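Local coordinates for fimbrial structural subunit (PDB 3QDH), which builds the shaft of Actinomyces type 2 fimbriae and mediates binding to streptococci and host cells during oral biofilm development, at residues 16-21 with 203-208; 182-187 with 210-215. One frame throughout, in Å; residues are numbered along the deposited sequence.

Interaction 1: residues 16-21 with 203-208; sequences NGYGVG and DPIAIN
The carbonyl oxygen of Val20 takes two donors. The stronger is the backbone N of Asn208, 2.8 Å from Val20 O, with an N-H...O angle of 161°; the other is a bridging water at a longer distance. This water also reaches Ala206 O, though weakly. A second water joins the two backbones more firmly, accepting from Gly19 N and donating to Ala206 O at 2.7 Å, so two waters converge on the Ala206 carbonyl. Gly19 has no side chain, and a CB would run into Ala206 O and Ile207 CD1; as it is, Gly19 CA lies 3.9 Å from Ile207 CD1. Gly21 lies beside the amide of Asn208 and has a positive phi of 97°, which glycine adopts easily. Asn208 itself has left-handed helical backbone angles, a region asparagine tolerates better than most residues.

The two loops run nearly parallel where they meet, without forming a regular sheet. The loop of 16-21, between strands 7-8 and 23-31 of the N-terminal, Sgo0707 N2-like module, here meets a loop of the C-terminal SpaA-like module. Water fills in where a direct backbone bond is missing, while Val20, Ile205, Ile207 and the Tyr18 ring make the apolar part. At Val20, a chi1 of 59° places CG1 over the backbone, with N on one flank and C on the other. From there Val20 CG1 meets Ile207 CG2 at 3.7 Å, the two side chains crossing at about a right angle. Ile205 touches the Tyr18 ring obliquely, CD1 to CD2 3.9 Å, and its other branch, CG2, packs against Gly19 N. The long aromatic side chain lets Tyr18 combine this apolar contact with a hydrogen bond from its far end, OH, to Asp238, while Ile207 also packs on Val223 and Leu226 of strand 220-230.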
loop_
_atom_site.group_PDB
_atom_site.type_symbol
_atom_site.label_atom_id
_atom_site.label_comp_id
_atom_site.label_asym_id
_atom_site.label_seq_id
_atom_site.Cartn_x
_atom_site.Cartn_y
_atom_site.Cartn_z
ATOM N N ASN A 16 -4.787 -4.908 -4.151
ATOM C CA ASN A 16 -4.996 -4.858 -2.711
ATOM C C ASN A 16 -6.261 -4.101 -2.288
ATOM O O ASN A 16 -6.712 -4.225 -1.148
ATOM C CB ASN A 16 -3.749 -4.300 -2.015
ATOM C CG ASN A 16 -2.494 -5.132 -2.300
ATOM O OD1 ASN A 16 -1.479 -4.609 -2.784
ATOM N ND2 ASN A 16 -2.567 -6.434 -2.017
ATOM N N GLY A 17 -6.836 -3.333 -3.212
ATOM C CA GLY A 17 -8.081 -2.605 -2.936
ATOM C C GLY A 17 -7.900 -1.099 -2.925
ATOM O O GLY A 17 -6.918 -0.583 -2.381
ATOM N N TYR A 18 -8.855 -0.397 -3.531
ATOM C CA TYR A 18 -8.787 1.052 -3.707
ATOM C C TYR A 18 -9.166 1.857 -2.468
ATOM O O TYR A 18 -8.862 3.047 -2.386
ATOM C CB TYR A 18 -9.711 1.494 -4.840
ATOM C CG TYR A 18 -9.376 0.948 -6.199
ATOM C CD1 TYR A 18 -8.150 1.231 -6.804
ATOM C CD2 TYR A 18 -10.304 0.175 -6.901
ATOM C CE1 TYR A 18 -7.847 0.740 -8.057
ATOM C CE2 TYR A 18 -10.014 -0.321 -8.160
ATOM C CZ TYR A 18 -8.781 -0.034 -8.732
ATOM O OH TYR A 18 -8.485 -0.518 -9.980
ATOM N N GLY A 19 -9.854 1.224 -1.523
ATOM C CA GLY A 19 -10.409 1.948 -0.381
ATOM C C GLY A 19 -9.613 1.855 0.900
ATOM O O GLY A 19 -8.803 0.943 1.083
ATOM N N VAL A 20 -9.856 2.817 1.785
ATOM C CA VAL A 20 -9.331 2.813 3.144
ATOM C C VAL A 20 -9.621 1.468 3.833
ATOM O O VAL A 20 -10.713 0.903 3.686
ATOM C CB VAL A 20 -9.897 4.026 3.951
ATOM C CG1 VAL A 20 -11.438 3.993 4.025
ATOM C CG2 VAL A 20 -9.289 4.115 5.328
ATOM N N GLY A 21 -8.635 0.958 4.565
ATOM C CA GLY A 21 -8.732 -0.369 5.177
ATOM C C GLY A 21 -8.067 -1.448 4.344
ATOM O O GLY A 21 -7.969 -2.599 4.778
ATOM N N ASP A 203 -16.278 -4.882 -9.300
ATOM C CA ASP A 203 -17.192 -5.008 -8.170
ATOM C C ASP A 203 -17.111 -3.777 -7.254
ATOM O O ASP A 203 -16.168 -2.986 -7.363
ATOM C CB ASP A 203 -16.886 -6.292 -7.390
ATOM C CG ASP A 203 -17.309 -7.550 -8.136
ATOM O OD1 ASP A 203 -17.729 -7.448 -9.311
ATOM O OD2 ASP A 203 -17.222 -8.649 -7.543
ATOM N N PRO A 204 -18.109 -3.596 -6.364
ATOM C CA PRO A 204 -18.074 -2.498 -5.395
ATOM C C PRO A 204 -16.801 -2.484 -4.542
ATOM O O PRO A 204 -16.260 -3.543 -4.208
ATOM C CB PRO A 204 -19.293 -2.777 -4.515
ATOM C CG PRO A 204 -20.246 -3.459 -5.424
ATOM C CD PRO A 204 -19.404 -4.307 -6.333
ATOM N N ILE A 205 -16.342 -1.285 -4.197
ATOM C CA ILE A 205 -15.119 -1.102 -3.420
ATOM C C ILE A 205 -15.402 -1.168 -1.920
ATOM O O ILE A 205 -16.292 -0.478 -1.413
ATOM C CB ILE A 205 -14.425 0.239 -3.788
ATOM C CG1 ILE A 205 -13.975 0.216 -5.252
ATOM C CG2 ILE A 205 -13.236 0.521 -2.868
ATOM C CD1 ILE A 205 -13.784 1.580 -5.866
ATOM N N ALA A 206 -14.639 -1.999 -1.213
ATOM C CA ALA A 206 -14.766 -2.111 0.236
ATOM C C ALA A 206 -14.140 -0.914 0.947
ATOM O O ALA A 206 -12.957 -0.608 0.759
ATOM C CB ALA A 206 -14.158 -3.417 0.731
ATOM N N ILE A 207 -14.955 -0.231 1.748
ATOM C CA ILE A 207 -14.510 0.871 2.593
ATOM C C ILE A 207 -14.508 0.362 4.027
ATOM O O ILE A 207 -15.567 0.089 4.596
ATOM C CB ILE A 207 -15.436 2.115 2.447
ATOM C CG1 ILE A 207 -15.473 2.623 0.992
ATOM C CG2 ILE A 207 -15.045 3.223 3.423
ATOM C CD1 ILE A 207 -14.105 2.887 0.346
ATOM N N ASN A 208 -13.314 0.220 4.601
ATOM C CA ASN A 208 -13.138 -0.450 5.894
ATOM C C ASN A 208 -13.911 -1.782 5.979
ATOM O O ASN A 208 -14.563 -2.076 6.985
ATOM C CB ASN A 208 -13.494 0.489 7.061
ATOM C CG ASN A 208 -12.370 1.466 7.404
ATOM O OD1 ASN A 208 -12.617 2.646 7.661
ATOM N ND2 ASN A 208 -11.131 0.972 7.424
HETATM O O HOH W 1 -10.802 -1.435 -0.635
HETATM O O HOH W 2 -11.480 -2.240 3.118
#

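Interaction 2: residues 182-187 with 210-215; sequences QFQLYK and ETTLTT
Phe183 and Leu213 form an antiparallel hydrogen-bonded pair: Phe183 N lies 2.8 Å from Leu213 O, and Leu213 N returns a nearly straight bond (172°) to Phe183 O. Next to it, Gln182 and Thr214 make the non-hydrogen-bonded pair, where Gln182 CA comes within 3.2 Å of Leu213 O in a CA-H...O contact. The short strand 213-214 thereby joins strand 182-188 in the antiparallel sheet of the SpaA-like (CnaB, IgG-rev) module.

The Phe183 and Leu213 face is buried. Leucine, branched and with no polar group to satisfy, suits it: the CD1 methyls of Leu185 and Leu213 meet at 3.8 Å, and both side chains reach strand 220-230, at Val223 and Ile221. Thr215 brings CG2 to the edge of the Phe183 ring, its hydroxyl hydrogen-bonded to Leu178 O and Ala181 N.

The partly exposed side carries glutamines and threonines held more loosely. Gln182, extended beyond CG, lies alongside Thr214 and gives OG1 only a weak bond from NE2. Gln184 NE2 likewise shares weak bonds between Thr211 O and Thr212 OG1. Firm pairing thus comes from backbone bonds and apolar burial; the long, bent hydrogen bonds of the glutamine side-chain amides probably add little.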
loop_
_atom_site.group_PDB
_atom_site.type_symbol
_atom_site.label_atom_id
_atom_site.label_comp_id
_atom_site.label_asym_id
_atom_site.label_seq_id
_atom_site.Cartn_x
_atom_site.Cartn_y
_atom_site.Cartn_z
ATOM N N GLN A 182 -28.428 4.535 0.617
ATOM C CA GLN A 182 -27.341 3.585 0.411
ATOM C C GLN A 182 -26.635 3.756 -0.933
ATOM O O GLN A 182 -27.275 3.950 -1.967
ATOM C CB GLN A 182 -27.811 2.144 0.643
ATOM C CG GLN A 182 -28.041 1.818 2.120
ATOM C CD GLN A 182 -28.329 0.349 2.386
ATOM O OE1 GLN A 182 -28.561 -0.436 1.468
ATOM N NE2 GLN A 182 -28.319 -0.027 3.658
ATOM N N PHE A 183 -25.305 3.687 -0.889
ATOM C CA PHE A 183 -24.446 3.900 -2.055
ATOM C C PHE A 183 -23.377 2.812 -2.154
ATOM O O PHE A 183 -23.066 2.135 -1.173
ATOM C CB PHE A 183 -23.741 5.265 -1.971
ATOM C CG PHE A 183 -24.658 6.455 -2.115
ATOM C CD1 PHE A 183 -24.894 7.024 -3.365
ATOM C CD2 PHE A 183 -25.255 7.034 -0.995
ATOM C CE1 PHE A 183 -25.728 8.141 -3.498
ATOM C CE2 PHE A 183 -26.087 8.151 -1.118
ATOM C CZ PHE A 183 -26.326 8.702 -2.369
ATOM N N GLN A 184 -22.826 2.654 -3.357
ATOM C CA GLN A 184 -21.695 1.765 -3.613
ATOM C C GLN A 184 -20.705 2.475 -4.539
ATOM O O GLN A 184 -21.112 3.209 -5.441
ATOM C CB GLN A 184 -22.165 0.444 -4.241
ATOM C CG GLN A 184 -23.017 -0.432 -3.316
ATOM C CD GLN A 184 -23.098 -1.879 -3.766
ATOM O OE1 GLN A 184 -23.351 -2.172 -4.936
ATOM N NE2 GLN A 184 -22.898 -2.797 -2.826
ATOM N N LEU A 185 -19.411 2.268 -4.302
ATOM C CA LEU A 185 -18.360 2.912 -5.094
ATOM C C LEU A 185 -17.707 1.956 -6.086
ATOM O O LEU A 185 -17.402 0.809 -5.749
ATOM C CB LEU A 185 -17.294 3.534 -4.186
ATOM C CG LEU A 185 -17.575 4.933 -3.633
ATOM C CD1 LEU A 185 -16.791 5.175 -2.351
ATOM C CD2 LEU A 185 -17.278 6.016 -4.674
ATOM N N TYR A 186 -17.488 2.447 -7.303
ATOM C CA TYR A 186 -16.878 1.655 -8.367
ATOM C C TYR A 186 -15.655 2.343 -8.968
ATOM O O TYR A 186 -15.556 3.574 -8.974
ATOM C CB TYR A 186 -17.895 1.372 -9.484
ATOM C CG TYR A 186 -18.999 0.394 -9.126
ATOM C CD1 TYR A 186 -20.192 0.837 -8.544
ATOM C CD2 TYR A 186 -18.863 -0.972 -9.392
ATOM C CE1 TYR A 186 -21.217 -0.056 -8.226
ATOM C CE2 TYR A 186 -19.882 -1.875 -9.074
ATOM C CZ TYR A 186 -21.055 -1.411 -8.493
ATOM O OH TYR A 186 -22.063 -2.300 -8.175
ATOM N N LYS A 187 -14.731 1.531 -9.474
ATOM C CA LYS A 187 -13.643 2.011 -10.318
ATOM C C LYS A 187 -14.223 2.562 -11.625
ATOM O O LYS A 187 -15.115 1.953 -12.214
ATOM C CB LYS A 187 -12.675 0.862 -10.617
ATOM C CG LYS A 187 -11.552 1.217 -11.577
ATOM C CD LYS A 187 -10.883 -0.025 -12.136
ATOM C CE LYS A 187 -9.880 0.336 -13.222
ATOM N NZ LYS A 187 -10.531 0.918 -14.430
ATOM N N GLU A 210 -16.524 -2.776 4.320
ATOM C CA GLU A 210 -17.929 -2.684 3.942
ATOM C C GLU A 210 -18.076 -2.134 2.523
ATOM O O GLU A 210 -17.499 -1.093 2.190
ATOM C CB GLU A 210 -18.696 -1.816 4.947
ATOM C CG GLU A 210 -18.522 -2.225 6.423
ATOM C CD GLU A 210 -19.109 -3.598 6.760
ATOM O OE1 GLU A 210 -20.151 -3.978 6.174
ATOM O OE2 GLU A 210 -18.529 -4.295 7.625
ATOM N N THR A 211 -18.843 -2.844 1.695
ATOM C CA THR A 211 -19.052 -2.465 0.289
ATOM C C THR A 211 -20.345 -1.680 0.061
ATOM O O THR A 211 -20.620 -1.234 -1.057
ATOM C CB THR A 211 -19.040 -3.694 -0.654
ATOM O OG1 THR A 211 -20.072 -4.613 -0.270
ATOM C CG2 THR A 211 -17.686 -4.403 -0.625
ATOM N N THR A 212 -21.141 -1.526 1.117
ATOM C CA THR A 212 -22.345 -0.699 1.066
ATOM C C THR A 212 -22.194 0.446 2.053
ATOM O O THR A 212 -21.868 0.230 3.219
ATOM C CB THR A 212 -23.624 -1.509 1.375
ATOM O OG1 THR A 212 -23.717 -2.613 0.470
ATOM C CG2 THR A 212 -24.867 -0.643 1.217
ATOM N N LEU A 213 -22.423 1.661 1.568
ATOM C CA LEU A 213 -22.287 2.857 2.384
ATOM C C LEU A 213 -23.659 3.432 2.699
ATOM O O LEU A 213 -24.506 3.551 1.812
ATOM C CB LEU A 213 -21.419 3.896 1.666
ATOM C CG LEU A 213 -20.050 3.414 1.163
ATOM C CD1 LEU A 213 -19.408 4.450 0.256
ATOM C CD2 LEU A 213 -19.125 3.047 2.321
ATOM N N THR A 214 -23.863 3.782 3.966
ATOM C CA THR A 214 -25.148 4.291 4.445
ATOM C C THR A 214 -24.974 5.660 5.086
ATOM O O THR A 214 -24.130 5.837 5.972
ATOM C CB THR A 214 -25.790 3.318 5.462
ATOM O OG1 THR A 214 -25.855 2.007 4.887
ATOM C CG2 THR A 214 -27.207 3.774 5.853
ATOM N N THR A 215 -25.772 6.621 4.621
ATOM C CA THR A 215 -25.780 7.978 5.164
ATOM C C THR A 215 -26.281 7.988 6.606
ATOM O O THR A 215 -27.242 7.287 6.950
ATOM C CB THR A 215 -26.662 8.933 4.323
ATOM O OG1 THR A 215 -28.008 8.441 4.286
ATOM C CG2 THR A 215 -26.132 9.060 2.898
#

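Overall arrangement
From the N terminus, the chain first supplies 16-21, in the loop between strands 7-8 and 23-31, then passes through the rest of the first module and strand 154-165 before reaching strand 182-188, loop 203-208 and the short strand 213-214. Interaction 1 therefore brings together segments with 181 residues between them, one from each module, whereas interaction 2 closes a local loop of 22 residues within the SpaA-like module. The two cross along the sequence, since 203-208 falls between the segments of interaction 2. Their centres are about 10 Å apart, and a probable hydrogen bond from Ile205 N to Leu185 O, 2.8 Å, ties the interface loop directly to strand 182-188.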